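Local coordinates for protein glutamate--tRNA ligase, cytoplasmic (Saccharomyces cerevisiae, PDB 2HRA) that attaches glutamate to tRNA(Glu) after activating it with ATP, here represented by its N-terminal GST-like domain, which joins the synthetase to the cofactor Arc1p, at residues Thr22-Gly27 and Lys54-Lys59; Arg41-Leu46 and Ala83-Gly88; Glu103-Asn108 and Trp143-Ser148. All coordinates share one frame; numbering follows the deposited sequence.

Contact 1. Residues Thr22-Gly27 and Lys54-Lys59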
loop_
_atom_site.group_PDB
_atom_site.type_symbol
_atom_site.label_atom_id
_atom_site.label_comp_id
_atom_site.label_asym_id
_atom_site.label_seq_id
_atom_site.Cartn_x
_atom_site.Cartn_y
_atom_site.Cartn_z
ATOM N N THR A 22 12.115 -9.192 8.437
ATOM C CA THR A 22 11.286 -10.026 7.575
ATOM C C THR A 22 9.885 -9.440 7.520
ATOM O O THR A 22 9.332 -9.075 8.565
ATOM C CB THR A 22 11.228 -11.465 8.083
ATOM O OG1 THR A 22 12.568 -11.943 8.220
ATOM C CG2 THR A 22 10.461 -12.358 7.095
ATOM N N LEU A 23 9.359 -9.299 6.303
ATOM C CA LEU A 23 7.954 -8.933 6.085
ATOM C C LEU A 23 7.212 -10.080 5.431
ATOM O O LEU A 23 7.451 -10.419 4.273
ATOM C CB LEU A 23 7.826 -7.686 5.198
ATOM C CG LEU A 23 6.395 -7.189 4.858
ATOM C CD1 LEU A 23 5.648 -6.836 6.119
ATOM C CD2 LEU A 23 6.431 -6.013 3.863
ATOM N N THR A 24 6.268 -10.660 6.166
ATOM C CA THR A 24 5.419 -11.683 5.595
ATOM C C THR A 24 4.184 -11.047 4.947
ATOM O O THR A 24 3.546 -10.177 5.536
ATOM C CB THR A 24 5.030 -12.713 6.672
ATOM O OG1 THR A 24 6.210 -13.105 7.404
ATOM C CG2 THR A 24 4.395 -13.930 6.028
ATOM N N ILE A 25 3.871 -11.459 3.725
ATOM C CA ILE A 25 2.692 -10.991 2.996
ATOM C C ILE A 25 1.833 -12.185 2.641
ATOM O O ILE A 25 2.336 -13.143 2.112
ATOM C CB ILE A 25 3.071 -10.225 1.698
ATOM C CG1 ILE A 25 3.934 -9.007 2.036
ATOM C CG2 ILE A 25 1.826 -9.713 0.980
ATOM C CD1 ILE A 25 3.118 -7.830 2.629
ATOM N N ASN A 26 0.531 -12.103 2.933
ATOM C CA ASN A 26 -0.412 -13.216 2.784
ATOM C C ASN A 26 -1.244 -13.026 1.522
ATOM O O ASN A 26 -1.994 -12.075 1.439
ATOM C CB ASN A 26 -1.330 -13.244 4.013
ATOM C CG ASN A 26 -2.337 -14.395 4.001
ATOM O OD1 ASN A 26 -2.457 -15.147 3.023
ATOM N ND2 ASN A 26 -3.071 -14.537 5.109
ATOM N N GLY A 27 -1.135 -13.936 0.553
ATOM C CA GLY A 27 -1.879 -13.835 -0.705
ATOM C C GLY A 27 -3.353 -14.241 -0.662
ATOM O O GLY A 27 -4.089 -14.052 -1.651
ATOM N N LYS A 54 8.619 -12.537 2.670
ATOM C CA LYS A 54 8.251 -13.939 2.827
ATOM C C LYS A 54 6.759 -14.052 2.540
ATOM O O LYS A 54 6.002 -13.141 2.849
ATOM C CB LYS A 54 8.547 -14.427 4.240
ATOM C CG LYS A 54 8.335 -15.933 4.444
ATOM C CD LYS A 54 7.708 -16.247 5.797
ATOM C CE LYS A 54 7.404 -17.741 5.966
ATOM N NZ LYS A 54 6.178 -18.190 5.216
ATOM N N LEU A 55 6.362 -15.158 1.923
ATOM C CA LEU A 55 4.986 -15.374 1.516
ATOM C C LEU A 55 4.287 -16.453 2.313
ATOM O O LEU A 55 4.863 -17.495 2.641
ATOM C CB LEU A 55 4.917 -15.803 0.068
ATOM C CG LEU A 55 5.630 -14.956 -0.946
ATOM C CD1 LEU A 55 5.770 -15.796 -2.214
ATOM C CD2 LEU A 55 4.875 -13.649 -1.191
ATOM N N VAL A 56 3.020 -16.195 2.607
ATOM C CA VAL A 56 2.119 -17.237 3.088
ATOM C C VAL A 56 0.869 -17.115 2.237
ATOM O O VAL A 56 0.691 -16.119 1.544
ATOM C CB VAL A 56 1.849 -17.121 4.596
ATOM C CG1 VAL A 56 3.187 -17.150 5.351
ATOM C CG2 VAL A 56 1.042 -15.846 4.934
ATOM N N ASP A 57 0.034 -18.144 2.249
ATOM C CA ASP A 57 -1.129 -18.185 1.380
ATOM C C ASP A 57 -2.195 -18.932 2.142
ATOM O O ASP A 57 -2.468 -20.109 1.896
ATOM C CB ASP A 57 -0.786 -18.870 0.055
ATOM C CG ASP A 57 -1.786 -18.569 -1.044
ATOM O OD1 ASP A 57 -2.286 -19.529 -1.650
ATOM O OD2 ASP A 57 -2.080 -17.385 -1.309
ATOM N N ASP A 58 -2.771 -18.235 3.111
ATOM C CA ASP A 58 -3.692 -18.863 4.038
ATOM C C ASP A 58 -4.561 -17.778 4.604
ATOM O O ASP A 58 -4.055 -16.865 5.239
ATOM C CB ASP A 58 -2.912 -19.549 5.156
ATOM C CG ASP A 58 -3.815 -20.210 6.172
ATOM O OD1 ASP A 58 -5.058 -20.159 6.005
ATOM O OD2 ASP A 58 -3.275 -20.789 7.144
ATOM N N LYS A 59 -5.864 -17.880 4.369
ATOM C CA LYS A 59 -6.782 -16.851 4.826
ATOM C C LYS A 59 -6.925 -16.822 6.350
ATOM O O LYS A 59 -7.411 -15.828 6.888
ATOM C CB LYS A 59 -8.153 -17.025 4.198
ATOM C CG LYS A 59 -8.998 -15.786 4.331
ATOM C CD LYS A 59 -10.450 -16.099 4.382
ATOM C CE LYS A 59 -11.138 -15.016 5.180
ATOM N NZ LYS A 59 -12.434 -14.743 4.614
#

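Contact 2. Residues Arg41-Leu46 and Ala83-Gly88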
loop_
_atom_site.group_PDB
_atom_site.type_symbol
_atom_site.label_atom_id
_atom_site.label_comp_id
_atom_site.label_asym_id
_atom_site.label_seq_id
_atom_site.Cartn_x
_atom_site.Cartn_y
_atom_site.Cartn_z
ATOM N N ARG A 41 9.143 -2.431 -0.717
ATOM C CA ARG A 41 9.796 -2.240 -2.009
ATOM C C ARG A 41 10.542 -0.920 -2.096
ATOM O O ARG A 41 11.633 -0.855 -2.679
ATOM C CB ARG A 41 8.787 -2.396 -3.143
ATOM C CG ARG A 41 8.279 -3.821 -3.217
ATOM C CD ARG A 41 6.949 -3.966 -3.939
ATOM N NE ARG A 41 6.981 -3.577 -5.353
ATOM C CZ ARG A 41 7.340 -4.358 -6.383
ATOM N NH1 ARG A 41 7.796 -5.608 -6.224
ATOM N NH2 ARG A 41 7.300 -3.860 -7.604
ATOM N N ILE A 42 9.970 0.127 -1.498
ATOM C CA ILE A 42 10.625 1.425 -1.455
ATOM C C ILE A 42 11.902 1.338 -0.625
ATOM O O ILE A 42 12.970 1.795 -1.029
ATOM C CB ILE A 42 9.656 2.526 -0.910
ATOM C CG1 ILE A 42 8.494 2.716 -1.904
ATOM C CG2 ILE A 42 10.457 3.861 -0.656
ATOM C CD1 ILE A 42 7.219 3.448 -1.335
ATOM N N VAL A 43 11.792 0.720 0.541
ATOM C CA VAL A 43 12.937 0.554 1.424
ATOM C C VAL A 43 14.092 -0.200 0.723
ATOM O O VAL A 43 15.255 0.271 0.699
ATOM C CB VAL A 43 12.520 -0.183 2.710
ATOM C CG1 VAL A 43 13.746 -0.590 3.522
ATOM C CG2 VAL A 43 11.582 0.677 3.540
ATOM N N ASN A 44 13.791 -1.347 0.124
ATOM C CA ASN A 44 14.857 -2.122 -0.534
ATOM C C ASN A 44 15.389 -1.466 -1.804
ATOM O O ASN A 44 16.539 -1.703 -2.168
ATOM C CB ASN A 44 14.412 -3.541 -0.860
ATOM C CG ASN A 44 14.219 -4.415 0.375
ATOM O OD1 ASN A 44 14.926 -4.318 1.385
ATOM N ND2 ASN A 44 13.283 -5.307 0.272
ATOM N N ALA A 45 14.551 -0.668 -2.482
ATOM C CA ALA A 45 14.996 0.132 -3.617
ATOM C C ALA A 45 16.112 1.095 -3.240
ATOM O O ALA A 45 17.048 1.268 -4.002
ATOM C CB ALA A 45 13.856 0.906 -4.224
ATOM N N LEU A 46 15.980 1.722 -2.066
ATOM C CA LEU A 46 16.942 2.717 -1.565
ATOM C C LEU A 46 17.963 2.201 -0.572
ATOM O O LEU A 46 18.912 2.896 -0.248
ATOM C CB LEU A 46 16.186 3.856 -0.882
ATOM C CG LEU A 46 15.165 4.584 -1.728
ATOM C CD1 LEU A 46 14.516 5.647 -0.880
ATOM C CD2 LEU A 46 15.866 5.181 -2.953
ATOM N N ALA A 83 14.673 6.704 8.222
ATOM C CA ALA A 83 15.643 7.286 7.295
ATOM C C ALA A 83 15.130 7.364 5.874
ATOM O O ALA A 83 15.440 8.320 5.167
ATOM C CB ALA A 83 16.961 6.487 7.320
ATOM N N ILE A 84 14.359 6.356 5.458
ATOM C CA ILE A 84 13.747 6.329 4.136
ATOM C C ILE A 84 12.456 7.156 4.076
ATOM O O ILE A 84 12.270 7.960 3.160
ATOM C CB ILE A 84 13.495 4.857 3.672
ATOM C CG1 ILE A 84 14.881 4.184 3.490
ATOM C CG2 ILE A 84 12.586 4.801 2.388
ATOM C CD1 ILE A 84 14.851 2.864 2.763
ATOM N N PHE A 85 11.575 6.934 5.046
ATOM C CA PHE A 85 10.308 7.662 5.121
ATOM C C PHE A 85 10.539 8.941 5.912
ATOM O O PHE A 85 10.164 9.042 7.070
ATOM C CB PHE A 85 9.233 6.754 5.723
ATOM C CG PHE A 85 8.975 5.550 4.885
ATOM C CD1 PHE A 85 9.518 4.315 5.228
ATOM C CD2 PHE A 85 8.287 5.675 3.689
ATOM C CE1 PHE A 85 9.325 3.211 4.402
ATOM C CE2 PHE A 85 8.089 4.587 2.867
ATOM C CZ PHE A 85 8.622 3.343 3.228
ATOM N N ASP A 86 11.202 9.898 5.256
ATOM C CA ASP A 86 11.755 11.091 5.900
ATOM C C ASP A 86 11.101 12.388 5.446
ATOM O O ASP A 86 11.606 13.453 5.775
ATOM C CB ASP A 86 13.269 11.200 5.614
ATOM C CG ASP A 86 13.591 11.472 4.137
ATOM O OD1 ASP A 86 12.670 11.522 3.283
ATOM O OD2 ASP A 86 14.792 11.637 3.819
ATOM N N ASN A 87 10.021 12.299 4.665
ATOM C CA ASN A 87 9.321 13.488 4.166
ATOM C C ASN A 87 7.855 13.521 4.588
ATOM O O ASN A 87 7.142 12.531 4.479
ATOM C CB ASN A 87 9.466 13.632 2.641
ATOM C CG ASN A 87 8.782 12.521 1.851
ATOM O OD1 ASN A 87 8.619 11.385 2.316
ATOM N ND2 ASN A 87 8.390 12.850 0.630
ATOM N N GLY A 88 7.412 14.670 5.068
ATOM C CA GLY A 88 6.068 14.814 5.621
ATOM C C GLY A 88 6.080 15.066 7.125
ATOM O O GLY A 88 6.742 14.335 7.896
#

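Contact 3. Residues Glu103-Asn108 and Trp143-Ser148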
loop_
_atom_site.group_PDB
_atom_site.type_symbol
_atom_site.label_atom_id
_atom_site.label_comp_id
_atom_site.label_asym_id
_atom_site.label_seq_id
_atom_site.Cartn_x
_atom_site.Cartn_y
_atom_site.Cartn_z
ATOM N N GLU A 103 -10.463 3.871 6.323
ATOM C CA GLU A 103 -11.577 4.240 5.472
ATOM C C GLU A 103 -11.470 3.758 4.026
ATOM O O GLU A 103 -12.434 3.196 3.521
ATOM C CB GLU A 103 -11.818 5.749 5.552
ATOM C CG GLU A 103 -11.663 6.294 6.960
ATOM C CD GLU A 103 -12.673 7.335 7.288
ATOM O OE1 GLU A 103 -12.685 8.352 6.564
ATOM O OE2 GLU A 103 -13.455 7.143 8.259
ATOM N N LEU A 104 -10.327 3.928 3.361
ATOM C CA LEU A 104 -10.247 3.573 1.944
ATOM C C LEU A 104 -10.266 2.069 1.644
ATOM O O LEU A 104 -10.568 1.675 0.504
ATOM C CB LEU A 104 -9.036 4.227 1.256
ATOM C CG LEU A 104 -8.980 5.762 1.206
ATOM C CD1 LEU A 104 -7.662 6.205 0.616
ATOM C CD2 LEU A 104 -10.157 6.339 0.405
ATOM N N VAL A 105 -9.990 1.228 2.638
ATOM C CA VAL A 105 -10.048 -0.242 2.432
ATOM C C VAL A 105 -11.463 -0.842 2.575
ATOM O O VAL A 105 -11.712 -1.995 2.169
ATOM C CB VAL A 105 -9.114 -1.009 3.392
ATOM C CG1 VAL A 105 -7.667 -0.704 3.037
ATOM C CG2 VAL A 105 -9.451 -0.701 4.837
ATOM N N ILE A 106 -12.364 -0.054 3.151
ATOM C CA ILE A 106 -13.698 -0.507 3.512
ATOM C C ILE A 106 -14.622 -0.434 2.314
ATOM O O ILE A 106 -14.769 0.631 1.692
ATOM C CB ILE A 106 -14.269 0.345 4.668
ATOM C CG1 ILE A 106 -13.389 0.198 5.907
ATOM C CG2 ILE A 106 -15.693 -0.090 5.034
ATOM C CD1 ILE A 106 -13.997 0.781 7.175
ATOM N N LYS A 107 -15.263 -1.571 2.016
ATOM C CA LYS A 107 -16.162 -1.686 0.889
ATOM C C LYS A 107 -17.579 -1.274 1.286
ATOM O O LYS A 107 -18.492 -2.099 1.416
ATOM C CB LYS A 107 -16.106 -3.099 0.277
ATOM C CG LYS A 107 -14.755 -3.404 -0.457
ATOM C CD LYS A 107 -14.956 -4.592 -1.418
ATOM C CE LYS A 107 -13.672 -5.045 -2.150
ATOM N NZ LYS A 107 -13.990 -6.250 -3.022
ATOM N N ASN A 108 -17.718 0.041 1.486
ATOM C CA ASN A 108 -19.005 0.700 1.677
ATOM C C ASN A 108 -19.057 1.888 0.724
ATOM O O ASN A 108 -18.253 2.813 0.812
ATOM C CB ASN A 108 -19.177 1.136 3.135
ATOM C CG ASN A 108 -20.514 1.808 3.387
ATOM O OD1 ASN A 108 -20.760 2.913 2.897
ATOM N ND2 ASN A 108 -21.408 1.136 4.143
ATOM N N TRP A 143 -2.459 4.592 -1.826
ATOM C CA TRP A 143 -2.403 3.842 -3.078
ATOM C C TRP A 143 -2.641 2.355 -2.846
ATOM O O TRP A 143 -3.454 1.731 -3.542
ATOM C CB TRP A 143 -1.087 4.019 -3.799
ATOM C CG TRP A 143 -1.178 3.633 -5.266
ATOM C CD1 TRP A 143 -1.409 4.475 -6.284
ATOM C CD2 TRP A 143 -0.998 2.321 -5.855
ATOM N NE1 TRP A 143 -1.400 3.789 -7.476
ATOM C CE2 TRP A 143 -1.164 2.463 -7.234
ATOM C CE3 TRP A 143 -0.746 1.035 -5.335
ATOM C CZ2 TRP A 143 -1.080 1.378 -8.123
ATOM C CZ3 TRP A 143 -0.654 -0.023 -6.203
ATOM C CH2 TRP A 143 -0.805 0.153 -7.587
ATOM N N GLY A 144 -1.950 1.799 -1.864
ATOM C CA GLY A 144 -2.140 0.402 -1.468
ATOM C C GLY A 144 -3.563 0.090 -1.076
ATOM O O GLY A 144 -4.143 -0.893 -1.534
ATOM N N ALA A 145 -4.159 0.948 -0.258
ATOM C CA ALA A 145 -5.551 0.780 0.154
ATOM C C ALA A 145 -6.467 0.699 -1.076
ATOM O O ALA A 145 -7.320 -0.191 -1.169
ATOM C CB ALA A 145 -5.979 1.918 1.098
ATOM N N LEU A 146 -6.310 1.610 -2.034
ATOM C CA LEU A 146 -7.209 1.602 -3.218
ATOM C C LEU A 146 -6.943 0.417 -4.154
ATOM O O LEU A 146 -7.884 -0.153 -4.749
ATOM C CB LEU A 146 -7.145 2.954 -3.974
ATOM C CG LEU A 146 -7.593 4.199 -3.169
ATOM C CD1 LEU A 146 -7.287 5.476 -3.968
ATOM C CD2 LEU A 146 -9.068 4.157 -2.804
ATOM N N ARG A 147 -5.687 -0.003 -4.256
ATOM C CA ARG A 147 -5.328 -1.205 -5.011
ATOM C C ARG A 147 -6.056 -2.405 -4.427
ATOM O O ARG A 147 -6.513 -3.271 -5.154
ATOM C CB ARG A 147 -3.812 -1.467 -5.005
ATOM C CG ARG A 147 -3.332 -2.660 -5.849
ATOM C CD ARG A 147 -3.888 -2.562 -7.269
ATOM N NE ARG A 147 -3.574 -3.704 -8.111
ATOM C CZ ARG A 147 -4.313 -4.796 -8.206
ATOM N NH1 ARG A 147 -5.433 -4.944 -7.498
ATOM N NH2 ARG A 147 -3.917 -5.758 -9.007
ATOM N N SER A 148 -6.172 -2.445 -3.112
ATOM C CA SER A 148 -6.799 -3.597 -2.446
ATOM C C SER A 148 -8.327 -3.579 -2.619
ATOM O O SER A 148 -8.981 -4.616 -2.504
ATOM C CB SER A 148 -6.429 -3.614 -0.948
ATOM O OG SER A 148 -7.352 -2.823 -0.185
HETATM O O HOH W 1 -10.309 -3.244 0.300
HETATM O O HOH W 2 -11.173 -6.196 -4.029
#

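Contact 1. Residues Thr22-Gly27 and Lys54-Lys59
The N26 side-chain amide faces the D58 backbone with both polar atoms. D58 N donates to OD1 of N26 across 3.1 Å, nearly straight (166° at the hydrogen) but tilted out of the amide's carbonyl plane. ND2 of N26 meets D58 O at 2.5 Å, a doubtfully short distance. With CG anti to the backbone N (chi1 -178°), the amide reaches beyond the last bridge, where K28 N and P62 O also bind it and limit its rotation. K54 N bonds to L23 O at 2.9 Å, and I25 N to K54 O, V56 N to I25 O and G27 N to V56 O continue the parallel ladder. Helix 34-46 connects these strands in the beta-alpha-beta unit of the thioredoxin-like half of a GST fold. On the face bearing T24, N26, K54 and V56, CG2 of T24 meets CG1 of V56 at 3.5 Å, the side chains crossing at about a right angle, and CG2 of V56 lies 3.6 Å from CB of N26. K54 runs alongside T24, then bends so that NZ donates to L55 O from above the carbonyl plane. I25 and L55, on the other face, touch L184 of helix 180-195.

Contact 2. Residues Arg41-Leu46 and Ala83-Gly88
With CG1 anti to its carbonyl carbon (chi1 -66°) and CD1 extended beyond it (chi2 -167°), I84 pushes its tip against the backbone of helix 34-46, where CD1 comes within 3.3 Å of V43 CA. The first torsion of V43 (chi1 170°) divides its methyls between two partners: CG1 lies 3.7 Å from CD1 of I84, while CG2 reaches CE1 of the F85 ring at 3.5 Å. I84 and F85 belong to the connection from helix 73-80 to helix 90-104, which in the GST fold leads from the thioredoxin-like half into the helical half. An inverse gamma turn centred on F85 bends the chain, and CG2 of I84 sits 4.1 Å above the F85 ring plane, over the ring centre. That same methyl meets CG2 of I42 at 3.8 Å and CD1 of L46, so the I84 side chain is gripped by I42, V43 and L46, which lie on one side of the helix. The side-chain contacts are all apolar, and tightest at V43. D86 is held by a salt bridge to K134, and ND2 of N87 bonds to Y135 O. I42 also touches Y135 and I176, and its CG2 approaches CE2 of F85 obliquely, at 4.3 Å.

Contact 3. Residues Glu103-Asn108 and Trp143-Ser148
A145 presents its single methyl to the end of helix 90-104, and two residues close on it: CB of L104 at 3.8 Å and CG1 of V105 at 3.7 Å. Here the backbones come near, with the CA atoms of V105 and A145 5.1 Å apart, a spacing that a small residue at A145 permits. Beside it, L104 and L146 slant across each other and touch through their CD2 methyls at 4.0 Å. The packing gives way to water toward the C-terminal end of helix 137-148. S148 has OG between its backbone N and carbonyl carbon (chi1 87°), which turns the hydroxyl back along the helix to donate to A145 O at 2.8 Å. With its proton so used, OG accepts from water 1, which donates to V105 O at 2.6 Å, while CG1 of V105 lies 3.9 Å from OG. Water 2 joins NZ of K107 to S148 O, bridging the lysine to the end of the helix. Replacing S148 with an alanine removes OG and would probably leave A145 O without that donor and water 1 without its mate on the helix. Around the contact, in the helical half of the GST-like domain, L104 touches S115 of helix 109-122, L146 packs on L116 and L119 of that helix and W167 of helix 162-172, and S148 meets Y34 of helix 34-46 in the thioredoxin-like half, after strand 21-26.

Overall arrangement
From the N terminus, strand 21-26 leads into helix 34-46, and the chain returns as strand 51-56, where contact 1 closes the beta-alpha-beta unit on itself. Contact 2 starts on that helix, within this loop, and closes only at 83-88, beyond strand 64-66 and helix 73-80, so contacts 1 and 2 cross; it ties the helix to the connection into the helical half. Contact 3 follows in series: the chain leaves helix 90-104, passes through helix 109-122 and the ARC1-interacting residues 124-133, and returns on helix 137-148, joining it to the end of helix 90-104 within the helical half. Contacts 2 and 3 lie on opposite sides of the chain's centre, their own centres about 22 Å apart.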